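Local coordinates for protein alpha-glucosidase ([Eubacterium] rectale, PDB 6PNR) that probably hydrolyses alpha-linked sulfoquinovosides as a glycoside hydrolase family 31 sulfoquinovosidase, its pocket here holding a sulfonated aza-sugar inhibitor, at residues A[183-188]-A[408-413]; A[320-325]-A[392-397]; A[414-419]-A[440-445]; A[436-441]-A[450-455]. All blocks are in the same frame, centred on the assembly; numbering follows the deposited sequence.

Contact 1: residues A[183-188]-A[408-413]; sequences DSTAYA and PMIEHN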
# COMPACT_ATOMS: atom_id res chain seq x y z
N ASP A 183 15.19 -19.59 15.59
CA ASP A 183 15.10 -19.36 17.03
C ASP A 183 15.32 -17.87 17.31
O ASP A 183 16.38 -17.42 17.76
CB ASP A 183 16.12 -20.22 17.77
CG ASP A 183 15.94 -20.20 19.28
OD1 ASP A 183 15.06 -19.48 19.79
OD2 ASP A 183 16.69 -20.93 19.97
N SER A 184 14.28 -17.09 17.05
CA SER A 184 14.35 -15.65 17.26
C SER A 184 12.93 -15.12 17.43
O SER A 184 12.00 -15.63 16.80
CB SER A 184 15.04 -14.95 16.09
OG SER A 184 14.93 -13.54 16.20
N THR A 185 12.77 -14.10 18.26
CA THR A 185 11.50 -13.39 18.34
C THR A 185 11.60 -12.01 17.72
O THR A 185 10.70 -11.18 17.93
CB THR A 185 10.98 -13.31 19.77
OG1 THR A 185 11.81 -12.44 20.55
CG2 THR A 185 10.94 -14.71 20.42
N ALA A 186 12.65 -11.74 16.95
CA ALA A 186 12.73 -10.49 16.22
C ALA A 186 11.66 -10.45 15.14
O ALA A 186 11.06 -11.47 14.79
CB ALA A 186 14.12 -10.32 15.60
N TYR A 187 11.41 -9.25 14.61
CA TYR A 187 10.68 -9.15 13.35
C TYR A 187 11.35 -10.05 12.33
O TYR A 187 12.58 -10.10 12.23
CB TYR A 187 10.68 -7.70 12.85
CG TYR A 187 9.92 -7.49 11.54
CD1 TYR A 187 10.52 -7.75 10.31
CD2 TYR A 187 8.61 -7.03 11.55
CE1 TYR A 187 9.82 -7.56 9.11
CE2 TYR A 187 7.91 -6.82 10.36
CZ TYR A 187 8.52 -7.08 9.15
OH TYR A 187 7.83 -6.89 7.97
N ALA A 188 10.54 -10.77 11.57
CA ALA A 188 11.04 -11.56 10.45
C ALA A 188 10.09 -11.40 9.27
O ALA A 188 8.98 -10.89 9.40
CB ALA A 188 11.20 -13.04 10.82
N PRO A 408 12.25 -3.65 22.86
CA PRO A 408 10.88 -4.03 22.49
C PRO A 408 10.76 -4.55 21.07
O PRO A 408 9.77 -5.22 20.75
CB PRO A 408 10.09 -2.73 22.70
CG PRO A 408 11.13 -1.65 22.53
CD PRO A 408 12.35 -2.22 23.18
N MET A 409 11.75 -4.28 20.21
CA MET A 409 11.77 -4.92 18.89
C MET A 409 11.97 -6.43 18.99
O MET A 409 11.67 -7.15 18.03
CB MET A 409 12.87 -4.30 18.02
CG MET A 409 12.60 -2.84 17.61
SD MET A 409 11.12 -2.66 16.61
CE MET A 409 11.52 -3.67 15.18
N ILE A 410 12.45 -6.91 20.12
CA ILE A 410 12.61 -8.34 20.37
C ILE A 410 11.50 -8.87 21.27
O ILE A 410 11.03 -9.99 21.06
CB ILE A 410 14.00 -8.61 21.00
CG1 ILE A 410 15.13 -8.13 20.08
CG2 ILE A 410 14.15 -10.09 21.38
CD1 ILE A 410 15.19 -8.82 18.74
N GLU A 411 11.08 -8.09 22.27
CA GLU A 411 10.08 -8.58 23.21
C GLU A 411 8.65 -8.51 22.66
O GLU A 411 7.77 -9.18 23.21
CB GLU A 411 10.15 -7.80 24.52
CG GLU A 411 11.48 -7.93 25.24
CD GLU A 411 11.62 -9.25 25.97
OE1 GLU A 411 10.89 -10.21 25.63
OE2 GLU A 411 12.46 -9.33 26.89
N HIS A 412 8.41 -7.72 21.61
CA HIS A 412 7.06 -7.60 21.06
C HIS A 412 6.49 -8.97 20.69
O HIS A 412 5.39 -9.33 21.13
CB HIS A 412 7.05 -6.67 19.84
CG HIS A 412 5.73 -6.65 19.14
ND1 HIS A 412 4.71 -5.80 19.50
CD2 HIS A 412 5.23 -7.42 18.14
CE1 HIS A 412 3.65 -6.02 18.74
NE2 HIS A 412 3.94 -7.00 17.90
N ASN A 413 7.22 -9.75 19.88
CA ASN A 413 6.74 -11.07 19.50
C ASN A 413 6.84 -12.06 20.65
O ASN A 413 6.20 -13.11 20.61
CB ASN A 413 7.51 -11.62 18.31
CG ASN A 413 7.16 -10.93 17.00
OD1 ASN A 413 6.06 -10.38 16.84
ND2 ASN A 413 8.08 -10.96 16.05
O HOH W 1 9.43 -8.81 18.62
O HOH W 2 12.73 -7.07 15.49
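Thr185 O is gripped from two directions: water 1 donates to it at 2.8 Å, and the Asn413 amide reaches it through ND2, 3.2 Å away, in a weak bond bent to 134°. The same ND2 makes a second weak bond to Ala186 O at 3.3 Å and also donates to Ile133 O, while OD1 takes the backbone N-H of Thr135, so the amide is fixed at both ends. Water 1 has a further task, for it accepts from Asn413 N and donates to Met409 O, two atoms that lie 5.5 Å apart where a helical bond would otherwise join them. The loop involved links strands 178-182 and 188-194, which belong to the two antiparallel sheets of the N-terminal beta region; the helical residues open helix 408-429 of the family 31 barrel domain. Thr185 OG1, set between the backbone N and the carbonyl carbon (chi1 69°), donates to Ile410 O at 2.6 Å from a position tilted 27° out of the carbonyl plane. Replacing Thr185 by valine removes this hydroxyl, and Ile410 O would probably be left without its short bond to the loop. Alongside, Ile410 CD1 rests on Ala186 CB at 3.6 Å, a small apolar patch beside the polar one. Water 2 spans Tyr187 N and Met409 O, accepting from the first at 2.7 Å and donating to the second.

Contact 2: residues A[320-325]-A[392-397]; sequences NPYLVN and GEYLPT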
# COMPACT_ATOMS: atom_id res chain seq x y z
N ASN A 320 -6.79 -10.35 30.58
CA ASN A 320 -5.77 -10.04 29.59
C ASN A 320 -4.63 -9.34 30.32
O ASN A 320 -4.76 -9.01 31.51
CB ASN A 320 -6.35 -9.24 28.39
CG ASN A 320 -6.60 -7.74 28.66
OD1 ASN A 320 -5.81 -7.06 29.32
ND2 ASN A 320 -7.68 -7.20 28.06
N PRO A 321 -3.47 -9.16 29.68
CA PRO A 321 -2.29 -8.78 30.46
C PRO A 321 -2.12 -7.28 30.66
O PRO A 321 -1.01 -6.82 30.95
CB PRO A 321 -1.14 -9.37 29.65
CG PRO A 321 -1.59 -9.25 28.25
CD PRO A 321 -3.11 -9.40 28.27
N TYR A 322 -3.20 -6.52 30.52
CA TYR A 322 -3.18 -5.07 30.69
C TYR A 322 -4.19 -4.67 31.77
O TYR A 322 -5.07 -5.45 32.13
CB TYR A 322 -3.51 -4.36 29.37
CG TYR A 322 -2.84 -4.99 28.16
CD1 TYR A 322 -1.45 -5.10 28.09
CD2 TYR A 322 -3.59 -5.48 27.09
CE1 TYR A 322 -0.83 -5.68 26.98
CE2 TYR A 322 -2.97 -6.05 25.98
CZ TYR A 322 -1.60 -6.16 25.95
OH TYR A 322 -0.98 -6.73 24.86
N LEU A 323 -4.06 -3.44 32.27
CA LEU A 323 -4.94 -2.95 33.34
C LEU A 323 -5.31 -1.50 33.06
O LEU A 323 -4.42 -0.66 32.91
CB LEU A 323 -4.26 -3.07 34.70
CG LEU A 323 -4.01 -4.50 35.14
CD1 LEU A 323 -3.01 -4.53 36.31
CD2 LEU A 323 -5.35 -5.15 35.51
N VAL A 324 -6.61 -1.21 32.97
CA VAL A 324 -7.06 0.15 32.70
C VAL A 324 -6.75 1.05 33.90
O VAL A 324 -6.85 0.63 35.06
CB VAL A 324 -8.56 0.16 32.33
CG1 VAL A 324 -9.42 -0.33 33.50
CG2 VAL A 324 -9.01 1.55 31.87
N ASN A 325 -6.41 2.30 33.63
CA ASN A 325 -5.81 3.17 34.64
C ASN A 325 -6.80 3.72 35.67
O ASN A 325 -6.40 4.55 36.49
CB ASN A 325 -5.05 4.32 33.97
CG ASN A 325 -5.95 5.30 33.26
OD1 ASN A 325 -7.14 5.04 33.07
ND2 ASN A 325 -5.39 6.43 32.86
N GLY A 392 -2.16 -9.66 23.98
CA GLY A 392 -0.76 -10.01 23.91
C GLY A 392 -0.03 -9.42 22.72
O GLY A 392 1.19 -9.63 22.60
N GLU A 393 -0.71 -8.68 21.84
CA GLU A 393 -0.14 -8.19 20.58
C GLU A 393 0.27 -6.72 20.63
O GLU A 393 0.80 -6.22 19.63
CB GLU A 393 -1.14 -8.36 19.42
CG GLU A 393 -1.91 -9.67 19.37
CD GLU A 393 -3.18 -9.63 20.22
OE1 GLU A 393 -3.34 -8.67 21.00
OE2 GLU A 393 -4.01 -10.55 20.09
N TYR A 394 0.02 -6.02 21.73
CA TYR A 394 0.02 -4.56 21.70
C TYR A 394 1.28 -3.94 22.29
O TYR A 394 1.24 -2.78 22.71
CB TYR A 394 -1.18 -4.00 22.48
CG TYR A 394 -2.49 -3.90 21.74
CD1 TYR A 394 -3.12 -5.01 21.23
CD2 TYR A 394 -3.14 -2.67 21.62
CE1 TYR A 394 -4.33 -4.92 20.59
CE2 TYR A 394 -4.37 -2.57 20.99
CZ TYR A 394 -4.96 -3.70 20.47
OH TYR A 394 -6.17 -3.64 19.83
N LEU A 395 2.38 -4.67 22.38
CA LEU A 395 3.56 -4.05 23.00
C LEU A 395 4.14 -3.02 22.03
O LEU A 395 4.53 -3.38 20.91
CB LEU A 395 4.62 -5.07 23.39
CG LEU A 395 5.81 -4.48 24.18
CD1 LEU A 395 5.45 -4.28 25.64
CD2 LEU A 395 7.04 -5.36 24.06
N PRO A 396 4.25 -1.76 22.42
CA PRO A 396 4.81 -0.75 21.52
C PRO A 396 6.32 -0.90 21.42
O PRO A 396 6.96 -1.65 22.17
CB PRO A 396 4.42 0.58 22.17
CG PRO A 396 4.22 0.26 23.61
CD PRO A 396 3.80 -1.18 23.71
N THR A 397 6.90 -0.19 20.46
CA THR A 397 8.34 -0.23 20.23
C THR A 397 9.00 1.13 20.35
O THR A 397 10.23 1.21 20.22
CB THR A 397 8.64 -0.80 18.85
OG1 THR A 397 8.13 0.09 17.85
CG2 THR A 397 8.03 -2.18 18.67
O HOH W 3 1.54 -6.87 24.52
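Beside the inhibitor pocket, the chain that follows barrel strand 314-319, with its short strand 322-324, meets the loop after the neighbouring strand 386-389; the side chain of Glu393 is about 7 Å from the inhibitor. Tyr322 CG stands anti to the carbonyl carbon (chi1 -41°), and the ring carries its hydroxyl across to the loop. There Gly392 N donates to Tyr322 OH at 3.3 Å, a weak bond with an angle of 130°. Water 3 lies at the ring edge, in its plane, 2.5 Å from Tyr322 OH, and accepts a weak bond from Tyr394 N. Tyr394 CB touches the same hydroxyl at 3.6 Å, the two side chains crossing at about a right angle; the Tyr394 hydroxyl is bound elsewhere, to Glu137. Pro321 CG covers one face of the Tyr322 ring, 3.8 Å above its plane and toward the rim. A phenylalanine in place of Tyr322 would keep the ring but lose the hydroxyl, probably leaving Gly392 N without its weak acceptor and water 3 held less firmly, by Tyr394 N. Gly392 has phi 115°, where a CB would jam against the preceding carbonyl O. An Asx turn shapes the start of 320-325: Asn320 OD1 accepts from Tyr322 N at 2.9 Å, in the carbonyl plane, while ND2 binds the hydroxyl of the pocket residue Tyr318. Segments following the C-terminal ends of parallel strands line the active site in TIM barrels, and this pair lies at that end.

Contact 3: residues A[414-419]-A[440-445]; sequences HWPVLW and MRAGGA. With 9VH ([(3~{S},4~{R},5~{R})-4,5-bis(oxidanyl)piperidin-3-yl]methanesulfonic acid), chain C.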
# COMPACT_ATOMS: atom_id res chain seq x y z
N HIS A 414 7.66 -11.74 21.65
CA HIS A 414 7.80 -12.62 22.80
C HIS A 414 6.59 -12.54 23.72
O HIS A 414 6.29 -13.52 24.41
CB HIS A 414 9.06 -12.26 23.59
CG HIS A 414 9.47 -13.30 24.59
ND1 HIS A 414 10.30 -13.02 25.65
CD2 HIS A 414 9.16 -14.61 24.68
CE1 HIS A 414 10.49 -14.12 26.36
NE2 HIS A 414 9.80 -15.10 25.80
N TRP A 415 5.89 -11.40 23.73
CA TRP A 415 4.86 -11.17 24.73
C TRP A 415 3.78 -12.24 24.77
O TRP A 415 3.42 -12.69 25.88
CB TRP A 415 4.22 -9.79 24.53
CG TRP A 415 3.99 -9.08 25.81
CD1 TRP A 415 2.80 -8.89 26.44
CD2 TRP A 415 4.99 -8.47 26.63
NE1 TRP A 415 3.00 -8.19 27.61
CE2 TRP A 415 4.34 -7.92 27.75
CE3 TRP A 415 6.38 -8.34 26.53
CZ2 TRP A 415 5.02 -7.25 28.76
CZ3 TRP A 415 7.06 -7.67 27.53
CH2 TRP A 415 6.38 -7.14 28.64
N PRO A 416 3.20 -12.69 23.64
CA PRO A 416 2.15 -13.71 23.73
C PRO A 416 2.57 -14.98 24.43
O PRO A 416 1.73 -15.59 25.10
CB PRO A 416 1.81 -13.97 22.26
CG PRO A 416 2.13 -12.67 21.58
CD PRO A 416 3.39 -12.22 22.26
N VAL A 417 3.83 -15.40 24.30
CA VAL A 417 4.26 -16.63 24.98
C VAL A 417 4.51 -16.37 26.46
O VAL A 417 4.22 -17.23 27.30
CB VAL A 417 5.49 -17.22 24.27
CG1 VAL A 417 5.95 -18.51 24.98
CG2 VAL A 417 5.15 -17.52 22.84
N LEU A 418 5.06 -15.20 26.81
CA LEU A 418 5.17 -14.84 28.22
C LEU A 418 3.80 -14.85 28.89
O LEU A 418 3.63 -15.36 30.00
CB LEU A 418 5.82 -13.46 28.39
CG LEU A 418 7.32 -13.42 28.07
CD1 LEU A 418 7.83 -11.98 28.05
CD2 LEU A 418 8.08 -14.25 29.08
N TRP A 419 2.80 -14.28 28.21
CA TRP A 419 1.45 -14.25 28.74
C TRP A 419 0.86 -15.65 28.83
O TRP A 419 0.22 -16.01 29.83
CB TRP A 419 0.63 -13.30 27.86
CG TRP A 419 -0.85 -13.20 28.10
CD1 TRP A 419 -1.82 -13.15 27.13
CD2 TRP A 419 -1.54 -13.10 29.35
NE1 TRP A 419 -3.06 -13.05 27.70
CE2 TRP A 419 -2.92 -13.02 29.06
CE3 TRP A 419 -1.12 -13.06 30.68
CZ2 TRP A 419 -3.88 -12.92 30.06
CZ3 TRP A 419 -2.09 -12.96 31.68
CH2 TRP A 419 -3.45 -12.89 31.36
N MET A 440 -6.55 -18.70 24.09
CA MET A 440 -5.81 -17.53 23.64
C MET A 440 -5.94 -17.35 22.14
O MET A 440 -6.08 -18.32 21.38
CB MET A 440 -4.33 -17.66 24.01
CG MET A 440 -4.10 -18.10 25.46
SD MET A 440 -2.35 -18.09 25.88
CE MET A 440 -1.95 -16.35 25.72
N ARG A 441 -5.90 -16.10 21.69
CA ARG A 441 -5.85 -15.80 20.27
C ARG A 441 -4.45 -15.44 19.78
O ARG A 441 -4.14 -15.66 18.61
CB ARG A 441 -6.81 -14.65 19.92
CG ARG A 441 -6.41 -13.31 20.52
CD ARG A 441 -7.37 -12.17 20.13
NE ARG A 441 -6.77 -10.86 20.38
CZ ARG A 441 -7.37 -9.69 20.18
NH1 ARG A 441 -8.61 -9.64 19.70
NH2 ARG A 441 -6.73 -8.56 20.44
N ALA A 442 -3.59 -14.91 20.65
CA ALA A 442 -2.22 -14.59 20.28
C ALA A 442 -1.28 -15.73 20.67
O ALA A 442 -1.57 -16.54 21.55
CB ALA A 442 -1.76 -13.29 20.93
N GLY A 443 -0.12 -15.77 20.01
CA GLY A 443 0.83 -16.81 20.35
C GLY A 443 2.17 -16.59 19.67
O GLY A 443 2.38 -15.61 18.96
N GLY A 444 3.06 -17.55 19.92
CA GLY A 444 4.40 -17.54 19.38
C GLY A 444 5.01 -18.90 19.61
O GLY A 444 4.33 -19.82 20.08
N ALA A 445 6.29 -19.04 19.28
CA ALA A 445 6.97 -20.30 19.51
C ALA A 445 6.97 -20.61 21.01
O ALA A 445 7.43 -19.79 21.81
CB ALA A 445 8.40 -20.25 18.97
O1 9VH C . -13.96 -5.44 24.14
S1 9VH C . -12.87 -5.97 24.94
O2 9VH C . -11.60 -5.61 24.35
O3 9VH C . -13.01 -5.62 26.33
C1 9VH C . -13.05 -7.73 24.82
C2 9VH C . -12.84 -8.30 23.41
C3 9VH C . -11.35 -8.28 23.11
N1 9VH C . -10.88 -9.04 21.95
C4 9VH C . -11.39 -10.41 21.95
C5 9VH C . -12.91 -10.41 22.03
O4 9VH C . -13.35 -11.77 22.02
C6 9VH C . -13.36 -9.74 23.32
O5 9VH C . -14.78 -9.75 23.41
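The Trp419 indole is approached obliquely by the methyl end of Met440, whose CE comes to 3.5 Å from Trp419 CD1. A bend at the end of the methionine chain (chi3 64°) turns that methyl toward the helix, so that CE also lies 3.8 Å from Pro416 O. On the same helix, the His414 ring carries Leu418 CG over the centre of one face, 3.6 Å above the plane. No hydrogen bond joins the two segments; the rest is close packing against backbone and one alanine methyl. Pro416 CB presses on Gly443 N at 3.5 Å and on Ala442 CB at 3.9 Å. One methyl of the neighbouring valine, Val417 CG2, sits 3.4 Å from Ala445 O. Gly444 has no side chain, and a CB there would fall 3.0 Å from Val417 CG2. Arg441 reaches the inhibitor, its NH1 3.3 Å from N1 of that ligand, while NE pairs with Glu393 in a salt bridge; 442-445 run on against the helix. The loop leaves strand 437-439, which pairs with 386-389 in the parallel barrel sheet, packs on helix 408-429 at Pro416 and Val417, and enters helix 447-450, whose Ser447 and Tyr450 also touch Val417.

Contact 4: residues A[436-441]-A[450-455]; sequences VVYFMR and YCTLLW. With 9VH ([(3~{S},4~{R},5~{R})-4,5-bis(oxidanyl)piperidin-3-yl]methanesulfonic acid), chain C.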
# COMPACT_ATOMS: atom_id res chain seq x y z
N VAL A 436 -9.13 -27.17 34.16
CA VAL A 436 -9.60 -25.85 33.75
C VAL A 436 -8.93 -25.54 32.43
O VAL A 436 -7.85 -26.06 32.12
CB VAL A 436 -9.29 -24.75 34.79
CG1 VAL A 436 -9.74 -25.15 36.18
CG2 VAL A 436 -7.83 -24.41 34.77
N VAL A 437 -9.56 -24.69 31.63
CA VAL A 437 -9.02 -24.41 30.31
C VAL A 437 -9.13 -22.92 30.03
O VAL A 437 -10.18 -22.31 30.26
CB VAL A 437 -9.71 -25.25 29.21
CG1 VAL A 437 -11.23 -25.07 29.24
CG2 VAL A 437 -9.13 -24.91 27.84
N TYR A 438 -8.05 -22.32 29.53
CA TYR A 438 -8.09 -20.96 29.04
C TYR A 438 -7.84 -20.99 27.54
O TYR A 438 -7.24 -21.93 27.01
CB TYR A 438 -7.07 -20.04 29.75
CG TYR A 438 -5.67 -20.62 29.78
CD1 TYR A 438 -5.29 -21.49 30.80
CD2 TYR A 438 -4.75 -20.33 28.79
CE1 TYR A 438 -4.02 -22.06 30.82
CE2 TYR A 438 -3.47 -20.89 28.80
CZ TYR A 438 -3.12 -21.75 29.82
OH TYR A 438 -1.86 -22.32 29.84
N PHE A 439 -8.34 -20.00 26.83
CA PHE A 439 -8.13 -19.98 25.39
C PHE A 439 -7.55 -18.64 24.97
O PHE A 439 -7.97 -17.59 25.46
CB PHE A 439 -9.42 -20.31 24.60
CG PHE A 439 -10.69 -19.79 25.23
CD1 PHE A 439 -11.30 -20.46 26.28
CD2 PHE A 439 -11.31 -18.65 24.72
CE1 PHE A 439 -12.48 -19.99 26.83
CE2 PHE A 439 -12.50 -18.16 25.27
CZ PHE A 439 -13.08 -18.82 26.32
N MET A 440 -6.55 -18.70 24.09
CA MET A 440 -5.81 -17.53 23.64
C MET A 440 -5.94 -17.35 22.14
O MET A 440 -6.08 -18.32 21.38
CB MET A 440 -4.33 -17.66 24.01
CG MET A 440 -4.10 -18.10 25.46
SD MET A 440 -2.35 -18.09 25.88
CE MET A 440 -1.95 -16.35 25.72
N ARG A 441 -5.90 -16.10 21.69
CA ARG A 441 -5.85 -15.80 20.27
C ARG A 441 -4.45 -15.44 19.78
O ARG A 441 -4.14 -15.66 18.61
CB ARG A 441 -6.81 -14.65 19.92
CG ARG A 441 -6.41 -13.31 20.52
CD ARG A 441 -7.37 -12.17 20.13
NE ARG A 441 -6.77 -10.86 20.38
CZ ARG A 441 -7.37 -9.69 20.18
NH1 ARG A 441 -8.61 -9.64 19.70
NH2 ARG A 441 -6.73 -8.56 20.44
N TYR A 450 2.34 -23.85 26.30
CA TYR A 450 1.79 -22.96 27.31
C TYR A 450 0.36 -22.53 27.06
O TYR A 450 -0.23 -21.85 27.90
CB TYR A 450 2.65 -21.71 27.44
CG TYR A 450 4.04 -21.98 27.95
CD1 TYR A 450 4.24 -22.74 29.10
CD2 TYR A 450 5.16 -21.50 27.27
CE1 TYR A 450 5.51 -23.00 29.57
CE2 TYR A 450 6.43 -21.75 27.74
CZ TYR A 450 6.60 -22.50 28.88
OH TYR A 450 7.87 -22.75 29.34
N CYS A 451 -0.22 -22.86 25.92
CA CYS A 451 -1.60 -22.48 25.64
C CYS A 451 -2.45 -23.73 25.58
O CYS A 451 -2.22 -24.60 24.73
CB CYS A 451 -1.67 -21.68 24.35
SG CYS A 451 -3.35 -21.34 23.80
N THR A 452 -3.43 -23.84 26.49
CA THR A 452 -4.28 -25.04 26.55
C THR A 452 -5.28 -25.12 25.41
O THR A 452 -5.77 -26.22 25.11
CB THR A 452 -5.05 -25.09 27.88
OG1 THR A 452 -5.63 -23.81 28.14
CG2 THR A 452 -4.13 -25.48 29.03
N LEU A 453 -5.61 -24.00 24.76
CA LEU A 453 -6.59 -24.00 23.68
C LEU A 453 -6.50 -22.69 22.91
O LEU A 453 -6.53 -21.61 23.52
CB LEU A 453 -8.01 -24.19 24.24
CG LEU A 453 -9.20 -24.04 23.27
CD1 LEU A 453 -9.20 -25.15 22.21
CD2 LEU A 453 -10.52 -24.03 24.01
N LEU A 454 -6.36 -22.76 21.59
CA LEU A 454 -6.42 -21.57 20.74
C LEU A 454 -7.87 -21.24 20.40
O LEU A 454 -8.75 -22.10 20.45
CB LEU A 454 -5.65 -21.79 19.43
CG LEU A 454 -4.16 -21.50 19.29
CD1 LEU A 454 -3.79 -21.62 17.82
CD2 LEU A 454 -3.84 -20.13 19.81
N TRP A 455 -8.11 -19.98 20.04
CA TRP A 455 -9.27 -19.66 19.22
C TRP A 455 -8.80 -18.69 18.13
O TRP A 455 -7.77 -18.03 18.26
CB TRP A 455 -10.47 -19.12 20.05
CG TRP A 455 -10.73 -17.63 20.08
CD1 TRP A 455 -11.61 -16.92 19.30
CD2 TRP A 455 -10.17 -16.68 21.00
NE1 TRP A 455 -11.61 -15.60 19.66
CE2 TRP A 455 -10.72 -15.42 20.70
CE3 TRP A 455 -9.24 -16.78 22.05
CZ2 TRP A 455 -10.38 -14.26 21.39
CZ3 TRP A 455 -8.89 -15.63 22.74
CH2 TRP A 455 -9.46 -14.38 22.41
O1 9VH C . -13.96 -5.44 24.14
S1 9VH C . -12.87 -5.97 24.94
O2 9VH C . -11.60 -5.61 24.35
O3 9VH C . -13.01 -5.62 26.33
C1 9VH C . -13.05 -7.73 24.82
C2 9VH C . -12.84 -8.30 23.41
C3 9VH C . -11.35 -8.28 23.11
N1 9VH C . -10.88 -9.04 21.95
C4 9VH C . -11.39 -10.41 21.95
C5 9VH C . -12.91 -10.41 22.03
O4 9VH C . -13.35 -11.77 22.02
C6 9VH C . -13.36 -9.74 23.32
O5 9VH C . -14.78 -9.75 23.41
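The paths of 437-441 and 450-455 run 67° apart and share a single backbone bridge, with Met440 N donating to Leu453 O at 3.0 Å and Trp455 N to Met440 O at 2.9 Å, the bonding pattern of a parallel pair. Thr452 adds a side-chain bond: OG1, placed between its own backbone N and carbonyl carbon, is thereby brought to Tyr438 O, to which it donates at 2.7 Å, in the carbonyl plane and on a lone pair. Thr452 OG1 also stands 3.3 Å above the centre of one face of the Tyr438 ring. Beyond that ring, Tyr438 OH donates to Tyr450 O at 2.6 Å; the acceptor lies at the ring edge, but the hydroxyl sits well above the carbonyl plane. Thr452 N, by contrast, is buried without a partner. Cys451 SG packs alongside Met440 CB and CG. At the ligand end, Phe439 turns its edge toward the Trp455 face in an offset edge-to-face pair, centroids 5.9 Å apart and planes at 86°. Arg441 CB lies over the six-membered ring of Trp455, a CH-pi contact 3.6 Å from the centroid and 11° off the normal. The extended arginine chain then runs beside the indole to its salt bridge with Glu393. Trp455 CZ2 comes to 3.9 Å from inhibitor O4. A parallel bridge beside strand 437-439, with pocket residues at its C-terminal end, is consistent with the next strand position of a TIM barrel.

How the contacts relate
Contact 1 is the least buried and is water-mediated, joining the N-terminal beta region to the barrel domain through a hydroxyl, an amide, carbonyls and two waters. Contacts 2, 3 and 4 are buried within the barrel domain. Helix 408-429 serves contacts 1 and 3 in succession, its first turn mainly polar toward the beta region and its next turn apolar toward loop 440-445. Contact 3 shares Met440 and Arg441 with contact 4, yet it lacks cross-segment hydrogen bonds, whereas contact 4 combines backbone and side-chain bonds with aromatic packing. The Glu393-Arg441 salt bridge ties contact 2 to both, and His412 ND1 to Leu395 O, 2.8 Å, probably bonds contact 1 to contact 2.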